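Local coordinates for UTP-glucose-1-phosphate uridylyltransferase 2 (Trypanosoma brucei, PDB 3GUE), which probably catalyses the reversible transfer of a uridylyl group from UTP to glucose 1-phosphate, giving UDP-glucose and diphosphate, with UDP-glucose bound in this crystal, at residues G94-S97 with L98-V101; N103-T106 with F107-T111; G138-K141 with N142-K146; E152-S156 with D157-M161. All coordinates share one frame; numbering follows the deposited sequence.

Contact 1 of 4, residues G94-S97 with L98-V101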
ATOM      1  N   GLY A  94       9.161   6.854  -8.911  1.00 31.70           N
ATOM      2  CA  GLY A  94       8.789   7.940  -8.017  1.00 30.28           C
ATOM      3  C   GLY A  94       7.375   7.769  -7.513  1.00 28.80           C
ATOM      4  O   GLY A  94       6.812   6.690  -7.645  1.00 28.82           O
ATOM      5  N   PRO A  95       6.805   8.842  -6.933  1.00 27.87           N
ATOM      6  CA  PRO A  95       5.554   8.742  -6.189  1.00 26.60           C
ATOM      7  C   PRO A  95       4.301   8.488  -7.040  1.00 25.97           C
ATOM      8  O   PRO A  95       3.899   9.338  -7.841  1.00 23.78           O
ATOM      9  CB  PRO A  95       5.483  10.084  -5.437  1.00 26.84           C
ATOM     10  CG  PRO A  95       6.302  11.038  -6.249  1.00 26.14           C
ATOM     11  CD  PRO A  95       7.341  10.219  -6.962  1.00 27.10           C
ATOM     12  N   LYS A  96       3.678   7.319  -6.828  1.00 25.34           N
ATOM     13  CA  LYS A  96       2.376   6.994  -7.439  1.00 24.91           C
ATOM     14  C   LYS A  96       1.276   7.980  -7.027  1.00 24.07           C
ATOM     15  O   LYS A  96       0.323   8.143  -7.738  1.00 23.57           O
ATOM     16  CB  LYS A  96       1.961   5.566  -7.076  1.00 25.63           C
ATOM     17  CG  LYS A  96       0.672   5.080  -7.716  1.00 28.31           C
ATOM     18  CD  LYS A  96       0.212   3.806  -7.032  1.00 30.67           C
ATOM     19  CE  LYS A  96       1.093   2.625  -7.442  1.00 33.34           C
ATOM     20  NZ  LYS A  96       1.025   1.486  -6.471  1.00 36.06           N
ATOM     21  N   SER A  97       1.428   8.648  -5.894  1.00 23.80           N
ATOM     22  CA  SER A  97       0.434   9.630  -5.442  1.00 23.75           C
ATOM     23  C   SER A  97       0.283  10.846  -6.389  1.00 23.96           C
ATOM     24  O   SER A  97      -0.728  11.537  -6.342  1.00 24.01           O
ATOM     25  CB  SER A  97       0.723  10.095  -3.984  1.00 23.48           C
ATOM     26  OG  SER A  97       1.910  10.898  -3.894  1.00 24.83           O
ATOM     27  N   LEU A  98       1.303  11.108  -7.216  1.00 23.23           N
ATOM     28  CA  LEU A  98       1.285  12.216  -8.170  1.00 23.58           C
ATOM     29  C   LEU A  98       0.596  11.792  -9.469  1.00 23.63           C
ATOM     30  O   LEU A  98       0.500  12.564 -10.435  1.00 23.82           O
ATOM     31  CB  LEU A  98       2.707  12.735  -8.406  1.00 22.25           C
ATOM     32  CG  LEU A  98       3.360  13.311  -7.135  1.00 23.15           C
ATOM     33  CD1 LEU A  98       4.711  13.926  -7.461  1.00 23.20           C
ATOM     34  CD2 LEU A  98       2.446  14.315  -6.448  1.00 23.20           C
ATOM     35  N   LEU A  99       0.109  10.553  -9.485  1.00 24.85           N
ATOM     36  CA  LEU A  99      -0.724  10.087 -10.605  1.00 25.99           C
ATOM     37  C   LEU A  99      -2.114  10.765 -10.636  1.00 25.99           C
ATOM     38  O   LEU A  99      -2.744  10.925  -9.597  1.00 24.71           O
ATOM     39  CB  LEU A  99      -0.870   8.569 -10.573  1.00 26.31           C
ATOM     40  CG  LEU A  99      -0.002   7.734 -11.526  1.00 27.67           C
ATOM     41  CD1 LEU A  99       1.466   8.126 -11.460  1.00 29.35           C
ATOM     42  CD2 LEU A  99      -0.200   6.240 -11.204  1.00 26.23           C
ATOM     43  N   GLN A 100      -2.571  11.148 -11.831  1.00 25.54           N
ATOM     44  CA  GLN A 100      -3.902  11.751 -11.976  1.00 27.26           C
ATOM     45  C   GLN A 100      -4.955  10.679 -11.725  1.00 27.24           C
ATOM     46  O   GLN A 100      -4.813   9.524 -12.174  1.00 27.26           O
ATOM     47  CB  GLN A 100      -4.123  12.407 -13.363  1.00 26.59           C
ATOM     48  CG  GLN A 100      -3.278  13.679 -13.663  1.00 27.99           C
ATOM     49  CD  GLN A 100      -3.640  14.429 -14.990  1.00 29.18           C
ATOM     50  OE1 GLN A 100      -3.675  13.842 -16.093  1.00 30.25           O
ATOM     51  NE2 GLN A 100      -3.872  15.749 -14.876  1.00 31.07           N
ATOM     52  N   VAL A 101      -6.019  11.072 -11.027  1.00 27.49           N
ATOM     53  CA  VAL A 101      -7.083  10.152 -10.603  1.00 27.03           C
ATOM     54  C   VAL A 101      -8.446  10.522 -11.241  1.00 27.07           C
ATOM     55  O   VAL A 101      -9.003   9.729 -11.987  1.00 24.99           O
ATOM     56  CB  VAL A 101      -7.093  10.027  -9.051  1.00 28.22           C
ATOM     57  CG1 VAL A 101      -8.309   9.308  -8.549  1.00 29.24           C
ATOM     58  CG2 VAL A 101      -5.886   9.242  -8.600  1.00 25.57           C
TER

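Contact 2 of 4, residues N103-T106 with F107-T111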
ATOM      1  N   ASN A 103     -10.559  14.400 -12.727  1.00 29.74           N
ATOM      2  CA  ASN A 103     -10.636  15.864 -12.834  1.00 30.67           C
ATOM      3  C   ASN A 103      -9.299  16.640 -12.848  1.00 30.45           C
ATOM      4  O   ASN A 103      -9.254  17.831 -12.473  1.00 30.94           O
ATOM      5  CB  ASN A 103     -11.531  16.412 -11.703  1.00 31.94           C
ATOM      6  CG  ASN A 103     -12.842  15.644 -11.560  1.00 33.59           C
ATOM      7  OD1 ASN A 103     -13.164  15.146 -10.473  1.00 37.08           O
ATOM      8  ND2 ASN A 103     -13.604  15.540 -12.660  1.00 34.45           N
ATOM      9  N   GLY A 104      -8.212  15.990 -13.253  1.00 29.51           N
ATOM     10  CA  GLY A 104      -6.875  16.576 -13.069  1.00 28.51           C
ATOM     11  C   GLY A 104      -6.414  16.603 -11.615  1.00 27.59           C
ATOM     12  O   GLY A 104      -5.413  17.231 -11.278  1.00 27.29           O
ATOM     13  N   GLN A 105      -7.145  15.915 -10.748  1.00 26.62           N
ATOM     14  CA  GLN A 105      -6.740  15.734  -9.343  1.00 26.58           C
ATOM     15  C   GLN A 105      -5.948  14.433  -9.177  1.00 24.85           C
ATOM     16  O   GLN A 105      -6.357  13.380  -9.662  1.00 25.41           O
ATOM     17  CB  GLN A 105      -7.964  15.753  -8.393  1.00 26.74           C
ATOM     18  CG  GLN A 105      -8.905  16.981  -8.561  1.00 28.92           C
ATOM     19  CD  GLN A 105      -8.242  18.289  -8.183  1.00 30.62           C
ATOM     20  OE1 GLN A 105      -7.524  18.893  -8.982  1.00 34.26           O
ATOM     21  NE2 GLN A 105      -8.503  18.753  -6.965  1.00 31.98           N
ATOM     22  N   THR A 106      -4.790  14.534  -8.545  1.00 23.42           N
ATOM     23  CA  THR A 106      -3.934  13.368  -8.255  1.00 22.47           C
ATOM     24  C   THR A 106      -4.416  12.722  -6.954  1.00 22.79           C
ATOM     25  O   THR A 106      -5.355  13.233  -6.322  1.00 22.09           O
ATOM     26  CB  THR A 106      -2.463  13.764  -8.057  1.00 21.10           C
ATOM     27  OG1 THR A 106      -2.375  14.651  -6.943  1.00 21.36           O
ATOM     28  CG2 THR A 106      -1.852  14.460  -9.339  1.00 22.86           C
ATOM     29  N   PHE A 107      -3.739  11.647  -6.537  1.00 23.25           N
ATOM     30  CA  PHE A 107      -4.044  10.954  -5.272  1.00 24.38           C
ATOM     31  C   PHE A 107      -3.762  11.987  -4.161  1.00 25.14           C
ATOM     32  O   PHE A 107      -4.487  12.059  -3.174  1.00 24.61           O
ATOM     33  CB  PHE A 107      -3.147   9.715  -5.051  1.00 24.30           C
ATOM     34  CG  PHE A 107      -3.567   8.450  -5.818  1.00 23.17           C
ATOM     35  CD1 PHE A 107      -4.431   7.517  -5.246  1.00 20.32           C
ATOM     36  CD2 PHE A 107      -3.053   8.183  -7.088  1.00 25.59           C
ATOM     37  CE1 PHE A 107      -4.804   6.356  -5.942  1.00 23.54           C
ATOM     38  CE2 PHE A 107      -3.414   7.022  -7.791  1.00 24.14           C
ATOM     39  CZ  PHE A 107      -4.287   6.110  -7.221  1.00 23.23           C
ATOM     40  N   LEU A 108      -2.731  12.820  -4.363  1.00 25.61           N
ATOM     41  CA  LEU A 108      -2.268  13.734  -3.320  1.00 26.05           C
ATOM     42  C   LEU A 108      -3.184  14.943  -3.155  1.00 24.88           C
ATOM     43  O   LEU A 108      -3.343  15.454  -2.044  1.00 26.18           O
ATOM     44  CB  LEU A 108      -0.788  14.135  -3.535  1.00 24.89           C
ATOM     45  CG  LEU A 108      -0.013  14.819  -2.394  1.00 27.71           C
ATOM     46  CD1 LEU A 108      -0.188  14.150  -1.000  1.00 30.80           C
ATOM     47  CD2 LEU A 108       1.452  14.890  -2.786  1.00 26.77           C
ATOM     48  N   ASP A 109      -3.766  15.405  -4.265  1.00 25.96           N
ATOM     49  CA  ASP A 109      -4.892  16.349  -4.259  1.00 25.75           C
ATOM     50  C   ASP A 109      -5.997  15.849  -3.352  1.00 26.57           C
ATOM     51  O   ASP A 109      -6.367  16.539  -2.401  1.00 26.27           O
ATOM     52  CB  ASP A 109      -5.463  16.545  -5.669  1.00 26.16           C
ATOM     53  CG  ASP A 109      -4.623  17.451  -6.505  1.00 25.26           C
ATOM     54  OD1 ASP A 109      -4.368  18.600  -6.048  1.00 24.66           O
ATOM     55  OD2 ASP A 109      -4.210  17.003  -7.603  1.00 24.40           O
ATOM     56  N   PHE A 110      -6.522  14.654  -3.649  1.00 26.50           N
ATOM     57  CA  PHE A 110      -7.560  14.016  -2.807  1.00 26.99           C
ATOM     58  C   PHE A 110      -7.208  13.866  -1.315  1.00 26.44           C
ATOM     59  O   PHE A 110      -8.042  14.177  -0.470  1.00 24.94           O
ATOM     60  CB  PHE A 110      -8.084  12.716  -3.430  1.00 26.78           C
ATOM     61  CG  PHE A 110      -9.003  12.950  -4.595  1.00 30.31           C
ATOM     62  CD1 PHE A 110     -10.255  13.523  -4.394  1.00 31.07           C
ATOM     63  CD2 PHE A 110      -8.613  12.609  -5.903  1.00 29.44           C
ATOM     64  CE1 PHE A 110     -11.128  13.769  -5.474  1.00 31.84           C
ATOM     65  CE2 PHE A 110      -9.463  12.839  -6.978  1.00 28.32           C
ATOM     66  CZ  PHE A 110     -10.734  13.416  -6.771  1.00 30.25           C
ATOM     67  N   THR A 111      -5.953  13.508  -1.012  1.00 26.07           N
ATOM     68  CA  THR A 111      -5.441  13.442   0.372  1.00 26.48           C
ATOM     69  C   THR A 111      -5.420  14.823   1.057  1.00 26.03           C
ATOM     70  O   THR A 111      -5.880  14.944   2.187  1.00 26.59           O
ATOM     71  CB  THR A 111      -4.002  12.803   0.426  1.00 26.58           C
ATOM     72  OG1 THR A 111      -4.062  11.433   0.012  1.00 24.15           O
ATOM     73  CG2 THR A 111      -3.400  12.881   1.827  1.00 26.41           C
TER
HETATM   74  O   HOH W   1      -3.247  18.135  -9.743  1.00 24.61           O

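Contact 3 of 4, residues G138-K141 with N142-K146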
ATOM      1  N   GLY A 138      11.255  14.954  -2.876  1.00 25.95           N
ATOM      2  CA  GLY A 138      11.391  16.182  -3.683  1.00 25.76           C
ATOM      3  C   GLY A 138      10.200  16.523  -4.576  1.00 26.00           C
ATOM      4  O   GLY A 138       9.739  17.679  -4.614  1.00 25.51           O
ATOM      5  N   GLU A 139       9.747  15.537  -5.351  1.00 26.20           N
ATOM      6  CA  GLU A 139       8.545  15.672  -6.182  1.00 26.36           C
ATOM      7  C   GLU A 139       7.276  15.972  -5.390  1.00 25.54           C
ATOM      8  O   GLU A 139       6.429  16.758  -5.842  1.00 24.44           O
ATOM      9  CB  GLU A 139       8.311  14.402  -7.017  1.00 27.07           C
ATOM     10  CG  GLU A 139       9.116  14.359  -8.285  1.00 30.10           C
ATOM     11  CD  GLU A 139       8.508  13.449  -9.305  1.00 35.13           C
ATOM     12  OE1 GLU A 139       9.240  12.564  -9.805  1.00 39.42           O
ATOM     13  OE2 GLU A 139       7.301  13.610  -9.618  1.00 36.56           O
ATOM     14  N   THR A 140       7.127  15.299  -4.247  1.00 25.52           N
ATOM     15  CA  THR A 140       6.019  15.519  -3.330  1.00 24.86           C
ATOM     16  C   THR A 140       6.058  16.931  -2.754  1.00 24.99           C
ATOM     17  O   THR A 140       5.036  17.644  -2.753  1.00 23.89           O
ATOM     18  CB  THR A 140       5.996  14.475  -2.142  1.00 24.22           C
ATOM     19  OG1 THR A 140       5.856  13.160  -2.662  1.00 23.43           O
ATOM     20  CG2 THR A 140       4.841  14.711  -1.230  1.00 25.42           C
ATOM     21  N   LYS A 141       7.238  17.346  -2.277  1.00 24.67           N
ATOM     22  CA  LYS A 141       7.391  18.692  -1.740  1.00 24.23           C
ATOM     23  C   LYS A 141       7.006  19.732  -2.788  1.00 25.32           C
ATOM     24  O   LYS A 141       6.214  20.632  -2.493  1.00 24.84           O
ATOM     25  CB  LYS A 141       8.820  18.958  -1.236  1.00 24.63           C
ATOM     26  CG  LYS A 141       8.938  20.308  -0.528  1.00 22.73           C
ATOM     27  CD  LYS A 141      10.284  20.526   0.160  1.00 23.52           C
ATOM     28  CE  LYS A 141      10.298  21.876   0.774  1.00 24.84           C
ATOM     29  NZ  LYS A 141      11.330  21.959   1.835  1.00 24.69           N
ATOM     30  N   ASN A 142       7.515  19.585  -4.018  1.00 25.58           N
ATOM     31  CA  ASN A 142       7.251  20.601  -5.039  1.00 26.41           C
ATOM     32  C   ASN A 142       5.786  20.618  -5.457  1.00 26.46           C
ATOM     33  O   ASN A 142       5.220  21.704  -5.654  1.00 26.13           O
ATOM     34  CB  ASN A 142       8.178  20.499  -6.251  1.00 27.20           C
ATOM     35  CG  ASN A 142       8.445  21.874  -6.894  1.00 29.09           C
ATOM     36  OD1 ASN A 142       9.181  22.711  -6.329  1.00 33.15           O
ATOM     37  ND2 ASN A 142       7.835  22.120  -8.061  1.00 27.13           N
ATOM     38  N   PHE A 143       5.175  19.426  -5.563  1.00 25.65           N
ATOM     39  CA  PHE A 143       3.730  19.327  -5.792  1.00 25.75           C
ATOM     40  C   PHE A 143       2.904  20.099  -4.757  1.00 25.69           C
ATOM     41  O   PHE A 143       1.928  20.794  -5.097  1.00 25.69           O
ATOM     42  CB  PHE A 143       3.220  17.881  -5.858  1.00 25.48           C
ATOM     43  CG  PHE A 143       1.729  17.796  -6.161  1.00 25.17           C
ATOM     44  CD1 PHE A 143       1.284  17.725  -7.469  1.00 24.82           C
ATOM     45  CD2 PHE A 143       0.781  17.833  -5.131  1.00 25.48           C
ATOM     46  CE1 PHE A 143      -0.070  17.688  -7.766  1.00 23.89           C
ATOM     47  CE2 PHE A 143      -0.575  17.803  -5.422  1.00 27.57           C
ATOM     48  CZ  PHE A 143      -1.003  17.733  -6.752  1.00 24.66           C
ATOM     49  N   LEU A 144       3.263  19.952  -3.495  1.00 25.26           N
ATOM     50  CA  LEU A 144       2.494  20.604  -2.425  1.00 25.53           C
ATOM     51  C   LEU A 144       2.590  22.138  -2.364  1.00 25.12           C
ATOM     52  O   LEU A 144       1.963  22.736  -1.503  1.00 25.01           O
ATOM     53  CB  LEU A 144       2.770  19.952  -1.057  1.00 25.32           C
ATOM     54  CG  LEU A 144       2.263  18.500  -0.897  1.00 28.50           C
ATOM     55  CD1 LEU A 144       2.752  17.844   0.410  1.00 28.29           C
ATOM     56  CD2 LEU A 144       0.718  18.394  -1.046  1.00 26.86           C
ATOM     57  N   ARG A 145       3.355  22.769  -3.272  1.00 25.11           N
ATOM     58  CA  ARG A 145       3.343  24.220  -3.433  1.00 25.58           C
ATOM     59  C   ARG A 145       1.926  24.735  -3.648  1.00 25.75           C
ATOM     60  O   ARG A 145       1.582  25.805  -3.160  1.00 25.54           O
ATOM     61  CB  ARG A 145       4.210  24.676  -4.606  1.00 25.58           C
ATOM     62  CG  ARG A 145       5.680  24.700  -4.308  1.00 24.73           C
ATOM     63  CD  ARG A 145       6.438  25.460  -5.370  1.00 25.63           C
ATOM     64  NE  ARG A 145       7.876  25.284  -5.201  1.00 23.87           N
ATOM     65  CZ  ARG A 145       8.619  26.037  -4.403  1.00 26.27           C
ATOM     66  NH1 ARG A 145       8.058  27.014  -3.686  1.00 27.42           N
ATOM     67  NH2 ARG A 145       9.926  25.824  -4.324  1.00 28.39           N
ATOM     68  N   LYS A 146       1.137  23.946  -4.388  1.00 25.08           N
ATOM     69  CA  LYS A 146      -0.300  24.129  -4.574  1.00 24.92           C
ATOM     70  C   LYS A 146      -1.099  24.209  -3.267  1.00 24.70           C
ATOM     71  O   LYS A 146      -2.143  24.818  -3.249  1.00 23.05           O
ATOM     72  CB  LYS A 146      -0.842  22.969  -5.419  1.00 24.70           C
ATOM     73  CG  LYS A 146      -2.280  23.090  -5.836  1.00 24.75           C
ATOM     74  CD  LYS A 146      -2.669  21.839  -6.628  1.00 24.19           C
ATOM     75  CE  LYS A 146      -3.981  22.026  -7.349  1.00 21.19           C
ATOM     76  NZ  LYS A 146      -4.305  20.717  -7.976  1.00 25.46           N
TER

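Contact 4 of 4, residues E152-S156 with D157-M161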
ATOM      1  N   GLU A 152       4.127  25.277   3.703  1.00 26.95           N
ATOM      2  CA  GLU A 152       4.829  26.151   4.648  1.00 28.42           C
ATOM      3  C   GLU A 152       5.293  25.433   5.926  1.00 27.96           C
ATOM      4  O   GLU A 152       6.113  25.970   6.694  1.00 28.39           O
ATOM      5  CB  GLU A 152       3.989  27.390   4.976  1.00 27.52           C
ATOM      6  CG  GLU A 152       3.624  28.237   3.735  1.00 30.09           C
ATOM      7  CD  GLU A 152       2.599  29.374   4.000  1.00 31.77           C
ATOM      8  OE1 GLU A 152       1.929  29.362   5.073  1.00 35.48           O
ATOM      9  OE2 GLU A 152       2.482  30.286   3.129  1.00 32.78           O
ATOM     10  N   VAL A 153       4.779  24.220   6.149  1.00 27.89           N
ATOM     11  CA  VAL A 153       5.188  23.383   7.300  1.00 27.67           C
ATOM     12  C   VAL A 153       5.612  21.961   6.876  1.00 27.35           C
ATOM     13  O   VAL A 153       5.721  21.049   7.710  1.00 28.22           O
ATOM     14  CB  VAL A 153       4.102  23.329   8.419  1.00 26.78           C
ATOM     15  CG1 VAL A 153       3.858  24.716   8.978  1.00 27.60           C
ATOM     16  CG2 VAL A 153       2.795  22.709   7.912  1.00 27.42           C
ATOM     17  N   PHE A 154       5.886  21.789   5.583  1.00 27.15           N
ATOM     18  CA  PHE A 154       6.313  20.503   5.039  1.00 26.27           C
ATOM     19  C   PHE A 154       7.570  19.906   5.734  1.00 26.71           C
ATOM     20  O   PHE A 154       7.508  18.789   6.257  1.00 25.96           O
ATOM     21  CB  PHE A 154       6.500  20.602   3.520  1.00 26.95           C
ATOM     22  CG  PHE A 154       6.871  19.308   2.886  1.00 25.20           C
ATOM     23  CD1 PHE A 154       5.888  18.416   2.503  1.00 25.70           C
ATOM     24  CD2 PHE A 154       8.210  18.952   2.730  1.00 24.68           C
ATOM     25  CE1 PHE A 154       6.214  17.205   1.932  1.00 25.87           C
ATOM     26  CE2 PHE A 154       8.559  17.713   2.133  1.00 23.02           C
ATOM     27  CZ  PHE A 154       7.565  16.847   1.767  1.00 26.74           C
ATOM     28  N   ASP A 155       8.685  20.629   5.748  1.00 26.52           N
ATOM     29  CA  ASP A 155       9.884  20.128   6.416  1.00 27.37           C
ATOM     30  C   ASP A 155       9.679  19.908   7.935  1.00 27.60           C
ATOM     31  O   ASP A 155       9.989  18.836   8.455  1.00 27.70           O
ATOM     32  CB  ASP A 155      11.097  21.047   6.182  1.00 27.39           C
ATOM     33  CG  ASP A 155      11.639  20.997   4.743  1.00 29.55           C
ATOM     34  OD1 ASP A 155      11.311  20.072   3.948  1.00 28.79           O
ATOM     35  OD2 ASP A 155      12.424  21.913   4.413  1.00 31.27           O
ATOM     36  N   SER A 156       9.134  20.903   8.635  1.00 27.59           N
ATOM     37  CA  SER A 156       9.064  20.848  10.109  1.00 28.08           C
ATOM     38  C   SER A 156       7.968  19.927  10.671  1.00 28.44           C
ATOM     39  O   SER A 156       8.157  19.312  11.725  1.00 28.22           O
ATOM     40  CB  SER A 156       8.888  22.245  10.687  1.00 28.47           C
ATOM     41  OG  SER A 156       7.725  22.854  10.177  1.00 26.68           O
ATOM     42  N   ASP A 157       6.829  19.828   9.975  1.00 28.41           N
ATOM     43  CA  ASP A 157       5.680  19.072  10.504  1.00 28.28           C
ATOM     44  C   ASP A 157       5.230  17.858   9.650  1.00 27.73           C
ATOM     45  O   ASP A 157       4.990  16.775  10.189  1.00 28.16           O
ATOM     46  CB  ASP A 157       4.510  20.030  10.784  1.00 28.42           C
ATOM     47  CG  ASP A 157       4.798  20.992  11.940  1.00 30.20           C
ATOM     48  OD1 ASP A 157       5.564  21.970  11.764  1.00 27.93           O
ATOM     49  OD2 ASP A 157       4.230  20.779  13.033  1.00 32.76           O
ATOM     50  N   ILE A 158       5.184  18.028   8.332  1.00 26.40           N
ATOM     51  CA  ILE A 158       4.537  17.067   7.450  1.00 26.05           C
ATOM     52  C   ILE A 158       5.425  15.860   7.117  1.00 25.28           C
ATOM     53  O   ILE A 158       4.992  14.716   7.242  1.00 25.03           O
ATOM     54  CB  ILE A 158       4.048  17.763   6.129  1.00 26.43           C
ATOM     55  CG1 ILE A 158       3.093  18.943   6.431  1.00 26.89           C
ATOM     56  CG2 ILE A 158       3.486  16.769   5.129  1.00 24.87           C
ATOM     57  CD1 ILE A 158       1.607  18.573   6.513  1.00 28.98           C
ATOM     58  N   GLU A 159       6.676  16.103   6.727  1.00 24.09           N
ATOM     59  CA  GLU A 159       7.480  15.007   6.232  1.00 23.81           C
ATOM     60  C   GLU A 159       7.977  14.090   7.332  1.00 23.76           C
ATOM     61  O   GLU A 159       8.446  14.562   8.377  1.00 23.91           O
ATOM     62  CB  GLU A 159       8.670  15.487   5.392  1.00 23.98           C
ATOM     63  CG  GLU A 159       9.305  14.333   4.611  1.00 23.77           C
ATOM     64  CD  GLU A 159      10.315  14.810   3.568  1.00 22.65           C
ATOM     65  OE1 GLU A 159      11.264  15.503   3.934  1.00 24.15           O
ATOM     66  OE2 GLU A 159      10.151  14.455   2.387  1.00 21.16           O
ATOM     67  N   LEU A 160       7.886  12.791   7.055  1.00 23.52           N
ATOM     68  CA  LEU A 160       8.577  11.755   7.822  1.00 24.98           C
ATOM     69  C   LEU A 160       9.439  11.020   6.814  1.00 25.33           C
ATOM     70  O   LEU A 160       8.932  10.249   5.996  1.00 27.13           O
ATOM     71  CB  LEU A 160       7.578  10.805   8.511  1.00 23.75           C
ATOM     72  CG  LEU A 160       8.141   9.767   9.499  1.00 24.39           C
ATOM     73  CD1 LEU A 160       8.540  10.358  10.866  1.00 23.97           C
ATOM     74  CD2 LEU A 160       7.171   8.658   9.678  1.00 23.91           C
ATOM     75  N   MET A 161      10.740  11.282   6.842  1.00 26.64           N
ATOM     76  CA  MET A 161      11.647  10.665   5.893  1.00 26.38           C
ATOM     77  C   MET A 161      12.045   9.284   6.396  1.00 26.16           C
ATOM     78  O   MET A 161      12.583   9.133   7.483  1.00 25.45           O
ATOM     79  CB  MET A 161      12.907  11.535   5.642  1.00 27.04           C
ATOM     80  CG  MET A 161      13.800  10.969   4.515  1.00 26.81           C
ATOM     81  SD  MET A 161      13.109  11.256   2.860  1.00 30.35           S
ATOM     82  CE  MET A 161      13.281  13.011   2.722  1.00 30.57           C
TER
HETATM   83  O   HOH W   2       8.503  16.905   9.664  1.00 29.75           O
HETATM   84  O   HOH W   3      12.453  18.090   2.735  1.00 35.80           O

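Contact 1 of 4, residues G94-S97 with L98-V101
L99 N donates to K96 O at 3.0 Å. L98 N donates to P95 O at 3.2 Å. Both bonds span three residues, and each N-H arrives well above the plane of its carbonyl, 56° out for P95 and 57° for K96, in keeping with the tight turn. K96 O also lies close under the side chain of L99, whose CB is 3.1 Å away. Outside the turn's own bonds, S97 OG is hydrogen-bonded to N83 OD1 and K96 NZ to V375 O near the ligand. The prolyl CG of P95 meets L98 CD1 at 3.5 Å, the two side chains slanting across each other beside helix 137-143. One residue further on, K96 CG points away from its own N (chi1 -176°), which lays the start of the lysine chain against L99 CD2 at 3.8 Å. Beyond that point the chain bends at chi3 and runs on toward the bound UDP-glucose. K96 is a predicted UTP-binding residue, and N83 binds UDP-glucose. P95 O and K96 O are thus bonded within the turn, S97 O accepts from L108 N of helix 107-122, and S97 OG holds N83, consistent with a second-shell role.

Contact 2 of 4, residues N103-T106 with F107-T111
T106, its backbone extended at psi near 180°, hands the chain from strand 105-106 straight into helix 107-122, and F110 N closes the first helical turn on T106 O at 3.2 Å. The junction is a capping box, in which T106 and D109 each accept the other's amide hydrogen. D109 N gives a nearly straight bond to T106 OG1 (3.1 Å), and L108 N adds a weak one. T106 OG1 sits in the cleft between its own N and carbonyl carbon (chi1 61°), facing the amides at the helix start. In return, T106 N donates to D109 OD2 at 2.7 Å, along the lone pair turned away from the other carboxylate oxygen. The hydroxyl T106 OG1 donates to that same OD2, but from above the carboxylate plane. D109 OD1 has partners of its own, a salt bridge to K146 NZ and a hydrogen bond to Y147 OH, so both oxygens are held and the carboxylate is probably kept ionised. Q105 covers this group: its amide stacks on the carboxylate with the planes 10° apart, while Q105 CB rests 3.6 Å from F110 CE2. F107 turns the other way, toward V101, L223 and V375. A water joins G104 O to D109 OD2, donating to each, and its bond to OD2 measures 2.6 Å.

Contact 3 of 4, residues G138-K141 with N142-K146
L144 lies alongside T140 one helical turn away, the two side chains pointing the same way and T140 CG2 standing 4.1 Å from L144 CD1. The leucine also leans over the backbone, with CG 3.4 Å from T140 O. That carbonyl accepts from L144 N at 3.0 Å, a bond that is the last of three i to i+4 bonds between 138-141 and 142-146, after N142 N to G138 O and F143 N to E139 O. Beyond it the helix tightens into a 3-10 turn over 144-146, where R145 N reaches back only three residues, to N142 O. T140 divides its two branches between tasks: CG2 lies anti to the main-chain N and faces L144 and L108, whereas OG1 (chi1 -61°) turns back along the helix to T136 O and also meets ND2 of N83, a residue that binds UDP-glucose. F143 touches the preceding turn through CB, 3.4 Å from E139 O. Its ring swings out from there onto T106, L108 and D109. Over the exposed face, R145 NE donates to N142 OD1 at 3.1 Å. The oxygen lies almost in the guanidinium plane, yet the N-H comes in 55° above the amide carbonyl plane, away from the usual lone-pair direction. The extended K141 chain ends in a salt bridge to D155. T140, F143 and L144 thus supply apolar surface, N142 and R145 bond each other where the helix is exposed, and K141 ties it to D155.

Contact 4 of 4, residues E152-S156 with D157-M161
E159 lies over F154: its CB stands above one face of the ring, 4.3 Å from the centroid and 25° off the normal, a CH-pi contact displaced toward the rim. CG is anti to the backbone N (chi1 -166°), and the extended chain carries the carboxylate along the ring. E159 CG passes F154 CZ at 4.2 Å, and E159 CD lies 3.7 Å from F154 CE2. At the tip, OE1 takes a hydrogen from a water that also donates to D155 OD1; D155 OD1 and E159 OE1 are 4.6 Å apart, and the positive charge of K141 probably eases their repulsion. E159 OE2, beside F154 CE2 and CZ, is hydrogen-bonded to S137 OG and N132 ND2. The backbone beneath makes a wide, pi-type turn. V153 O accepts from both D157 N and I158 N, which approach from opposite faces of its plane, and E159 N reaches F154 O at 2.9 Å. S156 OG donates to D157 OD1 (2.8 Å). I158 CG2 packs on F154 CD1 at 3.9 Å. The turn delivers the chain into strand 159-161, an outermost strand of the seven-stranded sheet, paired with strand 128-132; L160 faces helix 194-201, and F154 lies against helix 137-143.

In the fold
The four contacts form a connected series beside the nucleotide-binding region of this GT-A-clan enzyme, contact 1 to 2 to 3 to 4. Contact 1 lies nearest the UDP-glucose, and contact 2 is the most buried. These two join directly, since strands 100-102 and 105-106 pair and the 3-10 turn bonds to the start of helix 107-122. Contact 3, on helix 137-143, is half surface; F143 wedges against contacts 1 and 2, and K141 and L144 meet contact 4. Contact 4 sits at the sheet edge and touches only contact 3. Chemistry follows place: a 3-10 turn with ligand-side polar groups in contact 1, buried helix capping in contact 2, apolar packing beside polar and ionic bonds in contact 3, water-bridged carboxylates in contact 4.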